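Local atomic coordinates of ATP-dependent RNA helicase HrpB (Escherichia coli, PDB entry 6EUD), a protein that hydrolyses ATP to ADP and phosphate as a bacterial DEAH/RHA-type RNA helicase that binds single-stranded RNA. Residues L16-D21 with L44-I50; P24-A30 with L155-T161; S37-L42 with R70-L75; A140-D144 with Q377-L381. All blocks are in the same frame, centred on the assembly; numbering follows the deposited sequence.

Contact 1: L16-D21 with L44-I50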
loop_
_atom_site.group_PDB
_atom_site.type_symbol
_atom_site.label_atom_id
_atom_site.label_comp_id
_atom_site.label_asym_id
_atom_site.label_seq_id
_atom_site.Cartn_x
_atom_site.Cartn_y
_atom_site.Cartn_z
ATOM N N LEU A 16 28.907 9.815 -22.722
ATOM C CA LEU A 16 28.216 8.612 -22.269
ATOM C C LEU A 16 29.098 7.368 -22.353
ATOM O O LEU A 16 29.107 6.541 -21.438
ATOM C CB LEU A 16 26.946 8.388 -23.090
ATOM C CG LEU A 16 25.918 7.469 -22.435
ATOM C CD1 LEU A 16 25.432 8.072 -21.129
ATOM C CD2 LEU A 16 24.762 7.198 -23.375
ATOM N N LEU A 17 29.823 7.235 -23.458
ATOM C CA LEU A 17 30.705 6.096 -23.645
ATOM C C LEU A 17 31.791 6.088 -22.575
ATOM O O LEU A 17 32.103 5.038 -22.020
ATOM C CB LEU A 17 31.323 6.118 -25.039
ATOM C CG LEU A 17 30.315 6.043 -26.183
ATOM C CD1 LEU A 17 31.031 6.007 -27.520
ATOM C CD2 LEU A 17 29.434 4.840 -26.014
ATOM N N THR A 18 32.347 7.262 -22.276
ATOM C CA THR A 18 33.374 7.397 -21.240
ATOM C C THR A 18 32.854 6.958 -19.867
ATOM O O THR A 18 33.536 6.231 -19.143
ATOM C CB THR A 18 33.896 8.844 -21.137
ATOM O OG1 THR A 18 34.495 9.233 -22.380
ATOM C CG2 THR A 18 34.926 8.958 -20.026
ATOM N N ALA A 19 31.647 7.395 -19.514
ATOM C CA ALA A 19 31.022 6.990 -18.253
ATOM C C ALA A 19 30.597 5.525 -18.291
ATOM O O ALA A 19 30.668 4.814 -17.282
ATOM C CB ALA A 19 29.817 7.876 -17.940
ATOM N N LEU A 20 30.146 5.086 -19.462
ATOM C CA LEU A 20 29.695 3.715 -19.651
ATOM C C LEU A 20 30.804 2.721 -19.297
ATOM O O LEU A 20 30.574 1.751 -18.568
ATOM C CB LEU A 20 29.224 3.517 -21.096
ATOM C CG LEU A 20 27.941 2.702 -21.256
ATOM C CD1 LEU A 20 26.934 3.068 -20.182
ATOM C CD2 LEU A 20 27.357 2.944 -22.630
ATOM N N ASP A 21 32.009 2.998 -19.793
ATOM C CA ASP A 21 33.174 2.149 -19.574
ATOM C C ASP A 21 33.953 2.555 -18.320
ATOM O O ASP A 21 35.169 2.374 -18.252
ATOM C CB ASP A 21 34.103 2.206 -20.795
ATOM C CG ASP A 21 33.356 2.078 -22.119
ATOM O OD1 ASP A 21 32.348 1.348 -22.183
ATOM O OD2 ASP A 21 33.784 2.719 -23.103
ATOM N N LEU A 44 25.601 2.097 -28.794
ATOM C CA LEU A 44 26.169 1.376 -27.662
ATOM C C LEU A 44 26.394 -0.093 -28.057
ATOM O O LEU A 44 27.213 -0.800 -27.465
ATOM C CB LEU A 44 25.249 1.484 -26.441
ATOM C CG LEU A 44 24.877 2.904 -26.003
ATOM C CD1 LEU A 44 24.114 2.905 -24.697
ATOM C CD2 LEU A 44 26.101 3.782 -25.878
ATOM N N LEU A 45 25.661 -0.536 -29.074
ATOM C CA LEU A 45 25.801 -1.884 -29.605
ATOM C C LEU A 45 27.071 -1.993 -30.442
ATOM O O LEU A 45 27.808 -2.973 -30.346
ATOM C CB LEU A 45 24.575 -2.245 -30.442
ATOM C CG LEU A 45 24.444 -3.713 -30.817
ATOM C CD1 LEU A 45 24.420 -4.536 -29.543
ATOM C CD2 LEU A 45 23.194 -3.946 -31.652
ATOM N N ALA A 46 27.312 -0.961 -31.251
ATOM C CA ALA A 46 28.464 -0.888 -32.139
ATOM C C ALA A 46 29.731 -0.514 -31.377
ATOM O O ALA A 46 30.841 -0.713 -31.872
ATOM C CB ALA A 46 28.198 0.108 -33.249
ATOM N N HIS A 47 29.557 0.031 -30.175
ATOM C CA HIS A 47 30.681 0.380 -29.297
ATOM C C HIS A 47 31.321 -0.867 -28.686
ATOM O O HIS A 47 30.649 -1.633 -27.985
ATOM C CB HIS A 47 30.225 1.326 -28.179
ATOM C CG HIS A 47 31.322 1.736 -27.242
ATOM N ND1 HIS A 47 32.429 2.448 -27.654
ATOM C CD2 HIS A 47 31.479 1.539 -25.911
ATOM C CE1 HIS A 47 33.221 2.670 -26.620
ATOM N NE2 HIS A 47 32.667 2.129 -25.550
ATOM N N PRO A 48 32.632 -1.057 -28.935
ATOM C CA PRO A 48 33.373 -2.256 -28.523
ATOM C C PRO A 48 33.506 -2.385 -27.006
ATOM O O PRO A 48 33.808 -3.471 -26.510
ATOM C CB PRO A 48 34.745 -2.060 -29.178
ATOM C CG PRO A 48 34.886 -0.594 -29.308
ATOM C CD PRO A 48 33.507 -0.073 -29.596
ATOM N N GLY A 49 33.274 -1.294 -26.282
ATOM C CA GLY A 49 33.332 -1.316 -24.831
ATOM C C GLY A 49 32.262 -2.196 -24.209
ATOM O O GLY A 49 32.482 -2.809 -23.162
ATOM N N ILE A 50 31.099 -2.255 -24.856
ATOM C CA ILE A 50 29.989 -3.088 -24.394
ATOM C C ILE A 50 30.149 -4.517 -24.921
ATOM O O ILE A 50 30.413 -4.720 -26.109
ATOM C CB ILE A 50 28.619 -2.506 -24.834
ATOM C CG1 ILE A 50 28.122 -1.470 -23.824
ATOM C CG2 ILE A 50 27.577 -3.603 -24.978
ATOM C CD1 ILE A 50 28.975 -0.216 -23.733
#
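Leu17, on the last turns of helix 13-20, packs against both Leu44 and His47, and these three residues bury the most surface where that helix meets the end of helix 40-45 and the turn behind it. The two delta branches of Leu17 share the work. CD2 meets Leu44 CD2 at 3.5 Å and also lies over one face of the imidazole, 4.0 Å from the centroid of the His47 ring in a CH-pi contact; CD1 stands 3.8 Å from His47 ND1. Gly49 N, in the type I turn from His47 to Ile50, backs the opposite face. A chi1 of -180° swings the His47 ring away from its own N and toward the helix end, NE2 leading. NE2 donates to Asp21 OD2 at 2.8 Å (162° at the hydrogen), meeting the syn lone pair in the ring plane, and carboxylate and imidazole lie nearly coplanar, 8° apart. Deeper in, Leu20 CD2 lies across Leu44, 3.6 Å from Leu44 CD2, and reaches Ile50 CD1 at 3.7 Å, while Leu44 continues onto Leu122 and Leu156 of the central sheet. Were His47 replaced by a leucine, Asp21 OD2 would probably lose its donor, and the methyls of Leu17 the flat ring they cover. At the exposed edge of an otherwise aliphatic contact, the carboxylate would tend to favour a charged imidazole, an effect that the salt bridge of Asp21 OD1 to Lys154 of the neighbouring sheet strand probably tempers.

Contact 2: P24-A30 with L155-T161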
loop_
_atom_site.group_PDB
_atom_site.type_symbol
_atom_site.label_atom_id
_atom_site.label_comp_id
_atom_site.label_asym_id
_atom_site.label_seq_id
_atom_site.Cartn_x
_atom_site.Cartn_y
_atom_site.Cartn_z
ATOM N N PRO A 24 29.551 1.014 -12.986
ATOM C CA PRO A 24 28.527 -0.034 -13.076
ATOM C C PRO A 24 27.116 0.518 -13.380
ATOM O O PRO A 24 26.289 -0.210 -13.934
ATOM C CB PRO A 24 28.578 -0.692 -11.690
ATOM C CG PRO A 24 29.132 0.351 -10.792
ATOM C CD PRO A 24 30.102 1.131 -11.624
ATOM N N GLN A 25 26.842 1.772 -13.028
ATOM C CA GLN A 25 25.577 2.391 -13.418
ATOM C C GLN A 25 25.824 3.758 -14.068
ATOM O O GLN A 25 26.679 4.531 -13.628
ATOM C CB GLN A 25 24.635 2.542 -12.216
ATOM C CG GLN A 25 24.313 1.253 -11.505
ATOM C CD GLN A 25 25.434 0.829 -10.571
ATOM O OE1 GLN A 25 26.156 1.667 -10.025
ATOM N NE2 GLN A 25 25.618 -0.475 -10.425
ATOM N N VAL A 26 25.077 4.042 -15.128
ATOM C CA VAL A 26 25.119 5.345 -15.768
ATOM C C VAL A 26 23.711 5.908 -15.911
ATOM O O VAL A 26 22.827 5.248 -16.450
ATOM C CB VAL A 26 25.776 5.274 -17.148
ATOM C CG1 VAL A 26 25.656 6.612 -17.849
ATOM C CG2 VAL A 26 27.230 4.873 -17.014
ATOM N N LEU A 27 23.505 7.125 -15.419
ATOM C CA LEU A 27 22.207 7.786 -15.523
ATOM C C LEU A 27 22.169 8.796 -16.682
ATOM O O LEU A 27 22.978 9.729 -16.736
ATOM C CB LEU A 27 21.870 8.471 -14.198
ATOM C CG LEU A 27 20.676 9.431 -14.186
ATOM C CD1 LEU A 27 19.392 8.757 -14.683
ATOM C CD2 LEU A 27 20.471 10.033 -12.799
ATOM N N LEU A 28 21.243 8.597 -17.619
ATOM C CA LEU A 28 21.091 9.512 -18.750
ATOM C C LEU A 28 19.753 10.246 -18.729
ATOM O O LEU A 28 18.686 9.640 -18.611
ATOM C CB LEU A 28 21.230 8.777 -20.085
ATOM C CG LEU A 28 20.883 9.633 -21.314
ATOM C CD1 LEU A 28 21.965 10.674 -21.639
ATOM C CD2 LEU A 28 20.579 8.774 -22.516
ATOM N N SER A 29 19.839 11.563 -18.854
ATOM C CA SER A 29 18.681 12.435 -18.919
ATOM C C SER A 29 18.650 13.153 -20.277
ATOM O O SER A 29 19.651 13.721 -20.714
ATOM C CB SER A 29 18.723 13.428 -17.762
ATOM O OG SER A 29 17.705 14.393 -17.881
ATOM N N ALA A 30 17.503 13.096 -20.948
ATOM C CA ALA A 30 17.341 13.669 -22.281
ATOM C C ALA A 30 15.862 13.726 -22.651
ATOM O O ALA A 30 15.121 12.794 -22.338
ATOM C CB ALA A 30 18.111 12.854 -23.311
ATOM N N LEU A 155 24.931 -0.784 -16.804
ATOM C CA LEU A 155 23.525 -0.435 -16.614
ATOM C C LEU A 155 23.220 1.020 -16.980
ATOM O O LEU A 155 23.744 1.955 -16.358
ATOM C CB LEU A 155 23.123 -0.713 -15.158
ATOM C CG LEU A 155 21.657 -0.615 -14.770
ATOM C CD1 LEU A 155 20.869 -1.587 -15.612
ATOM C CD2 LEU A 155 21.493 -0.909 -13.297
ATOM N N LEU A 156 22.365 1.209 -17.985
ATOM C CA LEU A 156 21.977 2.554 -18.399
ATOM C C LEU A 156 20.534 2.916 -18.036
ATOM O O LEU A 156 19.573 2.335 -18.540
ATOM C CB LEU A 156 22.168 2.720 -19.904
ATOM C CG LEU A 156 21.780 4.103 -20.444
ATOM C CD1 LEU A 156 22.532 5.204 -19.698
ATOM C CD2 LEU A 156 22.089 4.171 -21.918
ATOM N N ILE A 157 20.382 3.911 -17.179
ATOM C CA ILE A 157 19.051 4.353 -16.808
ATOM C C ILE A 157 18.732 5.660 -17.519
ATOM O O ILE A 157 19.426 6.665 -17.343
ATOM C CB ILE A 157 18.930 4.507 -15.286
ATOM C CG1 ILE A 157 19.293 3.179 -14.625
ATOM C CG2 ILE A 157 17.526 4.947 -14.890
ATOM C CD1 ILE A 157 19.319 3.220 -13.132
ATOM N N MET A 158 17.691 5.626 -18.346
ATOM C CA MET A 158 17.295 6.782 -19.139
ATOM C C MET A 158 16.033 7.414 -18.592
ATOM O O MET A 158 14.988 6.773 -18.473
ATOM C CB MET A 158 17.059 6.400 -20.597
ATOM C CG MET A 158 18.283 5.923 -21.365
ATOM S SD MET A 158 17.805 5.597 -23.071
ATOM C CE MET A 158 19.349 5.048 -23.762
ATOM N N SER A 159 16.139 8.694 -18.284
ATOM C CA SER A 159 15.020 9.466 -17.801
ATOM C C SER A 159 14.799 10.648 -18.750
ATOM O O SER A 159 15.754 11.187 -19.319
ATOM C CB SER A 159 15.297 9.927 -16.375
ATOM O OG SER A 159 14.266 10.742 -15.861
ATOM N N ALA A 160 13.543 11.041 -18.939
ATOM C CA ALA A 160 13.238 12.162 -19.819
ATOM C C ALA A 160 13.122 13.485 -19.053
ATOM O O ALA A 160 13.022 14.551 -19.664
ATOM C CB ALA A 160 11.951 11.888 -20.613
ATOM N N THR A 161 13.136 13.420 -17.725
ATOM C CA THR A 161 13.018 14.629 -16.913
ATOM C C THR A 161 14.389 15.083 -16.491
ATOM O O THR A 161 15.255 14.254 -16.215
ATOM C CB THR A 161 12.174 14.435 -15.650
ATOM O OG1 THR A 161 12.915 13.658 -14.692
ATOM C CG2 THR A 161 10.828 13.772 -15.998
#
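Val26 to Ala30 pair with Leu155 to Ser159 as neighbouring parallel strands, and the tight part of the contact is the backbone ladder between them. Val26 N donates to Leu155 O at 2.8 Å, Ile157 N to Val26 O, Leu28 N to Ile157 O at 2.7 Å and Ser159 N to Leu28 O, all close to straight; Ala30 N to Ser159 O, at 3.1 Å, ends the series. On one face Leu28 and Met158 lie side by side pointing the same way, Leu28 CD2 3.8 Å from Met158 CG. Leu156, whose chi1 of 180° extends CG away from its own N, carries CD1 across to the first strand, 3.8 Å from Leu28 CB and 3.3 Å from Val26 O. The other face bears Leu27, Ile157, Ser29 and Ser159, its apolar pair more loosely matched, Leu27 CD1 to Ile157 CG2 being 4.2 Å. Both ends slacken. At the exposed Pro24 the angle is too poor for Pro24 O and Leu155 N to bond, and Pro24 O instead accepts from Gln146. At the far end the chain turns out through the partly exposed Ala160 and Thr161, where Ser29 OG bonds Leu162 O. The second end carries the motifs: Ala30 opens the P-loop, part of the predicted ATP site, and Ser159-Ala160-Thr161 matches the SAT motif III of such helicases. Within the RecA-like sheet, strands 120-125 and 176-178 flank the pair; helix 40-45 covers the Leu28 and Met158 face, and helix 133-145 packs over Leu155 and Ile157 on the reverse.

Contact 3: S37-L42 with R70-L75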
loop_
_atom_site.group_PDB
_atom_site.type_symbol
_atom_site.label_atom_id
_atom_site.label_comp_id
_atom_site.label_asym_id
_atom_site.label_seq_id
_atom_site.Cartn_x
_atom_site.Cartn_y
_atom_site.Cartn_z
ATOM N N SER A 37 15.816 6.843 -27.402
ATOM C CA SER A 37 15.248 5.508 -27.558
ATOM C C SER A 37 15.424 4.971 -28.983
ATOM O O SER A 37 15.741 3.793 -29.192
ATOM C CB SER A 37 13.759 5.530 -27.196
ATOM O OG SER A 37 13.527 6.289 -26.024
ATOM N N THR A 38 15.215 5.852 -29.958
ATOM C CA THR A 38 15.161 5.469 -31.362
ATOM C C THR A 38 16.498 5.642 -32.077
ATOM O O THR A 38 16.575 5.588 -33.307
ATOM C CB THR A 38 14.089 6.285 -32.104
ATOM O OG1 THR A 38 14.275 7.681 -31.834
ATOM C CG2 THR A 38 12.699 5.865 -31.650
ATOM N N TRP A 39 17.556 5.852 -31.308
ATOM C CA TRP A 39 18.867 5.994 -31.908
ATOM C C TRP A 39 19.924 5.402 -31.010
ATOM O O TRP A 39 20.553 4.414 -31.369
ATOM C CB TRP A 39 19.181 7.463 -32.192
ATOM C CG TRP A 39 20.371 7.655 -33.072
ATOM C CD1 TRP A 39 20.422 7.460 -34.418
ATOM C CD2 TRP A 39 21.678 8.096 -32.679
ATOM N NE1 TRP A 39 21.678 7.743 -34.889
ATOM C CE2 TRP A 39 22.469 8.142 -33.845
ATOM C CE3 TRP A 39 22.258 8.458 -31.457
ATOM C CZ2 TRP A 39 23.814 8.532 -33.826
ATOM C CZ3 TRP A 39 23.601 8.850 -31.443
ATOM C CH2 TRP A 39 24.358 8.881 -32.619
ATOM N N LEU A 40 20.086 5.996 -29.831
ATOM C CA LEU A 40 21.201 5.688 -28.928
ATOM C C LEU A 40 21.552 4.192 -28.712
ATOM O O LEU A 40 22.736 3.859 -28.597
ATOM C CB LEU A 40 20.945 6.347 -27.570
ATOM C CG LEU A 40 22.114 6.336 -26.582
ATOM C CD1 LEU A 40 23.430 6.734 -27.248
ATOM C CD2 LEU A 40 21.818 7.249 -25.418
ATOM N N PRO A 41 20.549 3.290 -28.648
ATOM C CA PRO A 41 20.900 1.870 -28.481
ATOM C C PRO A 41 21.908 1.286 -29.485
ATOM O O PRO A 41 22.859 0.636 -29.054
ATOM C CB PRO A 41 19.547 1.175 -28.629
ATOM C CG PRO A 41 18.593 2.148 -28.074
ATOM C CD PRO A 41 19.098 3.501 -28.481
ATOM N N LEU A 42 21.702 1.505 -30.780
ATOM C CA LEU A 42 22.583 0.969 -31.813
ATOM C C LEU A 42 24.045 1.366 -31.618
ATOM O O LEU A 42 24.953 0.592 -31.925
ATOM C CB LEU A 42 22.120 1.443 -33.188
ATOM C CG LEU A 42 20.745 0.998 -33.665
ATOM C CD1 LEU A 42 20.409 1.698 -34.979
ATOM C CD2 LEU A 42 20.691 -0.516 -33.811
ATOM N N ARG A 70 11.257 1.022 -35.153
ATOM C CA ARG A 70 11.864 2.250 -35.651
ATOM C C ARG A 70 13.379 2.155 -35.690
ATOM O O ARG A 70 14.013 2.660 -36.614
ATOM C CB ARG A 70 11.446 3.449 -34.803
ATOM C CG ARG A 70 10.026 3.921 -35.061
ATOM C CD ARG A 70 9.948 5.434 -35.023
ATOM N NE ARG A 70 11.133 6.042 -35.628
ATOM C CZ ARG A 70 11.351 6.124 -36.938
ATOM N NH1 ARG A 70 10.471 5.628 -37.798
ATOM N NH2 ARG A 70 12.458 6.697 -37.390
ATOM N N LEU A 71 13.953 1.511 -34.681
ATOM C CA LEU A 71 15.401 1.355 -34.586
ATOM C C LEU A 71 15.909 0.325 -35.597
ATOM O O LEU A 71 17.088 0.325 -35.965
ATOM C CB LEU A 71 15.791 0.960 -33.158
ATOM C CG LEU A 71 17.261 0.930 -32.741
ATOM C CD1 LEU A 71 17.608 2.149 -31.894
ATOM C CD2 LEU A 71 17.541 -0.328 -31.952
ATOM N N ALA A 72 15.006 -0.540 -36.052
ATOM C CA ALA A 72 15.330 -1.537 -37.068
ATOM C C ALA A 72 15.456 -0.905 -38.460
ATOM O O ALA A 72 16.249 -1.357 -39.287
ATOM C CB ALA A 72 14.277 -2.647 -37.077
ATOM N N GLU A 73 14.665 0.134 -38.715
ATOM C CA GLU A 73 14.712 0.847 -39.987
ATOM C C GLU A 73 16.063 1.524 -40.191
ATOM O O GLU A 73 16.506 1.690 -41.328
ATOM C CB GLU A 73 13.592 1.888 -40.070
ATOM C CG GLU A 73 12.193 1.293 -40.079
ATOM C CD GLU A 73 11.107 2.352 -39.988
ATOM O OE1 GLU A 73 11.411 3.541 -40.224
ATOM O OE2 GLU A 73 9.953 1.995 -39.668
ATOM N N LEU A 74 16.705 1.921 -39.094
ATOM C CA LEU A 74 18.006 2.578 -39.165
ATOM C C LEU A 74 19.073 1.629 -39.691
ATOM O O LEU A 74 19.974 2.044 -40.423
ATOM C CB LEU A 74 18.416 3.126 -37.797
ATOM C CG LEU A 74 17.803 4.468 -37.385
ATOM C CD1 LEU A 74 18.775 5.250 -36.520
ATOM C CD2 LEU A 74 17.398 5.285 -38.613
ATOM N N LEU A 75 18.966 0.357 -39.318
ATOM C CA LEU A 75 19.859 -0.670 -39.846
ATOM C C LEU A 75 19.289 -1.308 -41.122
ATOM O O LEU A 75 19.873 -2.247 -41.667
ATOM C CB LEU A 75 20.124 -1.750 -38.792
ATOM C CG LEU A 75 21.140 -1.454 -37.686
ATOM C CD1 LEU A 75 21.316 -2.670 -36.792
ATOM C CD2 LEU A 75 22.472 -1.034 -38.275
#
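Leu42 and Leu71 slide past each other in opposite directions, CG against CG at 3.6 Å, and bury more surface here than any other residues. Each reaches beyond its partner. Leu71, its CG anti to the backbone N (chi1 -171°), pushes CD1 against the backbone, 3.7 Å from Thr38 C, and against the Pro41 ring, 3.9 Å from Pro41 CB. Leu42 splits its methyls: CD1 crosses obliquely to Leu74 CB at 3.7 Å, while CD2 passes Leu75 in the opposite sense, 3.7 Å from Leu75 CD1. This joins the end of the P-loop and the helix that follows it, 40-45, to helix 61-74 on one side of the RecA-like sheet, with Val83 of strand 83-87, next to the edge strand 90-92, touching both leucines. Ser37, the last of the predicted ATP-binding residues, bonds through OG to Asp126 of the DEFH box. Cutting Leu42 back to an alanine is likely to open a gap facing Leu71 and take from Leu74 CB and Leu75 CD1 the methyls they pack on, while Leu74 would keep Trp39. Farther out, Leu74 stands at about a right angle to Trp39, its CD1 at the indole edge, 3.5 Å from Trp39 CD1, and Thr38 CG2 brushes Arg70 CB at 4.2 Å.

Contact 4: A140-D144 with Q377-L381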
loop_
_atom_site.group_PDB
_atom_site.type_symbol
_atom_site.label_atom_id
_atom_site.label_comp_id
_atom_site.label_asym_id
_atom_site.label_seq_id
_atom_site.Cartn_x
_atom_site.Cartn_y
_atom_site.Cartn_z
ATOM N N ALA A 140 16.126 -3.059 -8.923
ATOM C CA ALA A 140 16.551 -3.767 -7.712
ATOM C C ALA A 140 17.234 -5.110 -8.010
ATOM O O ALA A 140 18.260 -5.451 -7.384
ATOM C CB ALA A 140 15.360 -3.981 -6.788
ATOM N N LEU A 141 16.665 -5.870 -8.948
ATOM C CA LEU A 141 17.233 -7.156 -9.343
ATOM C C LEU A 141 18.580 -6.954 -10.002
ATOM O O LEU A 141 19.558 -7.614 -9.665
ATOM C CB LEU A 141 16.286 -7.898 -10.287
ATOM C CG LEU A 141 14.971 -8.298 -9.613
ATOM C CD1 LEU A 141 13.944 -8.749 -10.622
ATOM C CD2 LEU A 141 15.234 -9.404 -8.610
ATOM N N LEU A 142 18.639 -6.014 -10.930
ATOM C CA LEU A 142 19.875 -5.749 -11.659
ATOM C C LEU A 142 21.019 -5.238 -10.769
ATOM O O LEU A 142 22.187 -5.514 -11.034
ATOM C CB LEU A 142 19.595 -4.756 -12.780
ATOM C CG LEU A 142 18.752 -5.350 -13.901
ATOM C CD1 LEU A 142 18.236 -4.269 -14.837
ATOM C CD2 LEU A 142 19.568 -6.401 -14.649
ATOM N N LEU A 143 20.692 -4.494 -9.720
ATOM C CA LEU A 143 21.706 -4.062 -8.769
ATOM C C LEU A 143 22.196 -5.254 -7.922
ATOM O O LEU A 143 23.314 -5.238 -7.399
ATOM C CB LEU A 143 21.153 -2.954 -7.876
ATOM C CG LEU A 143 20.965 -1.583 -8.546
ATOM C CD1 LEU A 143 20.370 -0.547 -7.582
ATOM C CD2 LEU A 143 22.284 -1.101 -9.121
ATOM N N ASP A 144 21.368 -6.289 -7.795
ATOM C CA ASP A 144 21.795 -7.470 -7.066
ATOM C C ASP A 144 22.621 -8.389 -7.955
ATOM O O ASP A 144 23.599 -8.980 -7.491
ATOM C CB ASP A 144 20.610 -8.227 -6.484
ATOM C CG ASP A 144 20.372 -7.876 -5.036
ATOM O OD1 ASP A 144 20.918 -6.851 -4.570
ATOM O OD2 ASP A 144 19.664 -8.635 -4.355
ATOM N N GLN A 377 16.106 -5.847 2.208
ATOM C CA GLN A 377 17.423 -6.311 1.766
ATOM C C GLN A 377 17.822 -5.733 0.410
ATOM O O GLN A 377 18.995 -5.497 0.152
ATOM C CB GLN A 377 17.460 -7.839 1.684
ATOM C CG GLN A 377 17.015 -8.576 2.934
ATOM C CD GLN A 377 16.669 -10.030 2.636
ATOM O OE1 GLN A 377 16.834 -10.495 1.508
ATOM N NE2 GLN A 377 16.190 -10.751 3.644
ATOM N N MET A 378 16.839 -5.513 -0.457
ATOM C CA MET A 378 17.082 -4.965 -1.790
ATOM C C MET A 378 17.295 -3.460 -1.728
ATOM O O MET A 378 16.989 -2.832 -0.716
ATOM C CB MET A 378 15.903 -5.267 -2.718
ATOM C CG MET A 378 15.332 -6.666 -2.576
ATOM S SD MET A 378 16.238 -7.871 -3.547
ATOM C CE MET A 378 15.884 -7.271 -5.190
ATOM N N SER A 379 17.786 -2.881 -2.824
ATOM C CA SER A 379 17.937 -1.432 -2.940
ATOM C C SER A 379 16.807 -0.803 -3.758
ATOM O O SER A 379 16.769 -0.923 -4.982
ATOM C CB SER A 379 19.291 -1.081 -3.567
ATOM O OG SER A 379 20.375 -1.460 -2.719
ATOM N N TRP A 380 15.887 -0.130 -3.075
ATOM C CA TRP A 380 14.772 0.543 -3.731
ATOM C C TRP A 380 14.981 2.043 -3.778
ATOM O O TRP A 380 15.653 2.596 -2.914
ATOM C CB TRP A 380 13.467 0.234 -3.000
ATOM C CG TRP A 380 13.289 -1.183 -2.848
ATOM C CD1 TRP A 380 13.663 -1.940 -1.790
ATOM C CD2 TRP A 380 12.735 -2.075 -3.812
ATOM N NE1 TRP A 380 13.357 -3.252 -2.022
ATOM C CE2 TRP A 380 12.781 -3.361 -3.260
ATOM C CE3 TRP A 380 12.186 -1.904 -5.088
ATOM C CZ2 TRP A 380 12.296 -4.482 -3.940
ATOM C CZ3 TRP A 380 11.700 -3.018 -5.761
ATOM C CH2 TRP A 380 11.759 -4.285 -5.187
ATOM N N LEU A 381 14.420 2.710 -4.779
ATOM C CA LEU A 381 14.366 4.161 -4.704
ATOM C C LEU A 381 13.394 4.476 -3.589
ATOM O O LEU A 381 13.655 5.316 -2.744
ATOM C CB LEU A 381 13.930 4.814 -6.018
ATOM C CG LEU A 381 15.016 5.326 -6.967
ATOM C CD1 LEU A 381 14.423 6.299 -7.967
ATOM C CD2 LEU A 381 16.091 6.005 -6.169
HETATM O O HOH W 1 18.856 -4.388 -4.658
#
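Met378 is folded back on itself to reach Ala140: with chi1 at -41°, CG lies beside the backbone N, and bends at chi2 (-84°) and chi3 (-65°) bring CE to 3.7 Å from Ala140 CB. The same methyl lies 4.1 Å from Leu141 CD2, while SD stands 3.6 Å from Asp144 OD2, the two side chains crossing at about a right angle. Ala140 CB also sits over the six-membered ring of Trp380, 3.9 Å from its centroid, as a CH-pi contact; Trp380 NE1 is hydrogen-bonded to Pro375 O. Helix 133-145 belongs to the first RecA-like domain, so the contact fastens the loop between helices 361-370 and 386-398 onto the ATP-binding domain; from helix 361-370, Leu367 touches Met378, and Trp370 touches Leu141 and Asp144. A bridging water supplies the polar part: Ser379 N donates to it at 2.6 Å, and it donates to Ala140 O at 3.0 Å and to Asp144 OD1 at 3.2 Å. Through it the loop backbone is tied to a helix carbonyl and to the carboxylate one turn on. Beside it Leu143 CD1 makes a looser touch on Ser379 CB, at 4.2 Å.

From the N terminus, contact 1 closes first, bringing helix 13-20 back to the end of helix 40-45 around strand 26-29 and the P-loop. Contact 3 opens inside that loop and closes beyond it at helix 61-74, so the two cross while sharing helix 40-45. Contact 2 opens inside contact 1, crosses it, and closes only at 155-161, with contact 3 nested within its long loop. Contact 4 starts on helix 133-145, before contact 2 closes, and ends at 377-381, crossing contact 2 but following contacts 1 and 3 in series. The first three tie helices and sheet of the ATP-binding domain together; the fourth joins that domain to the loop after helix 361-370.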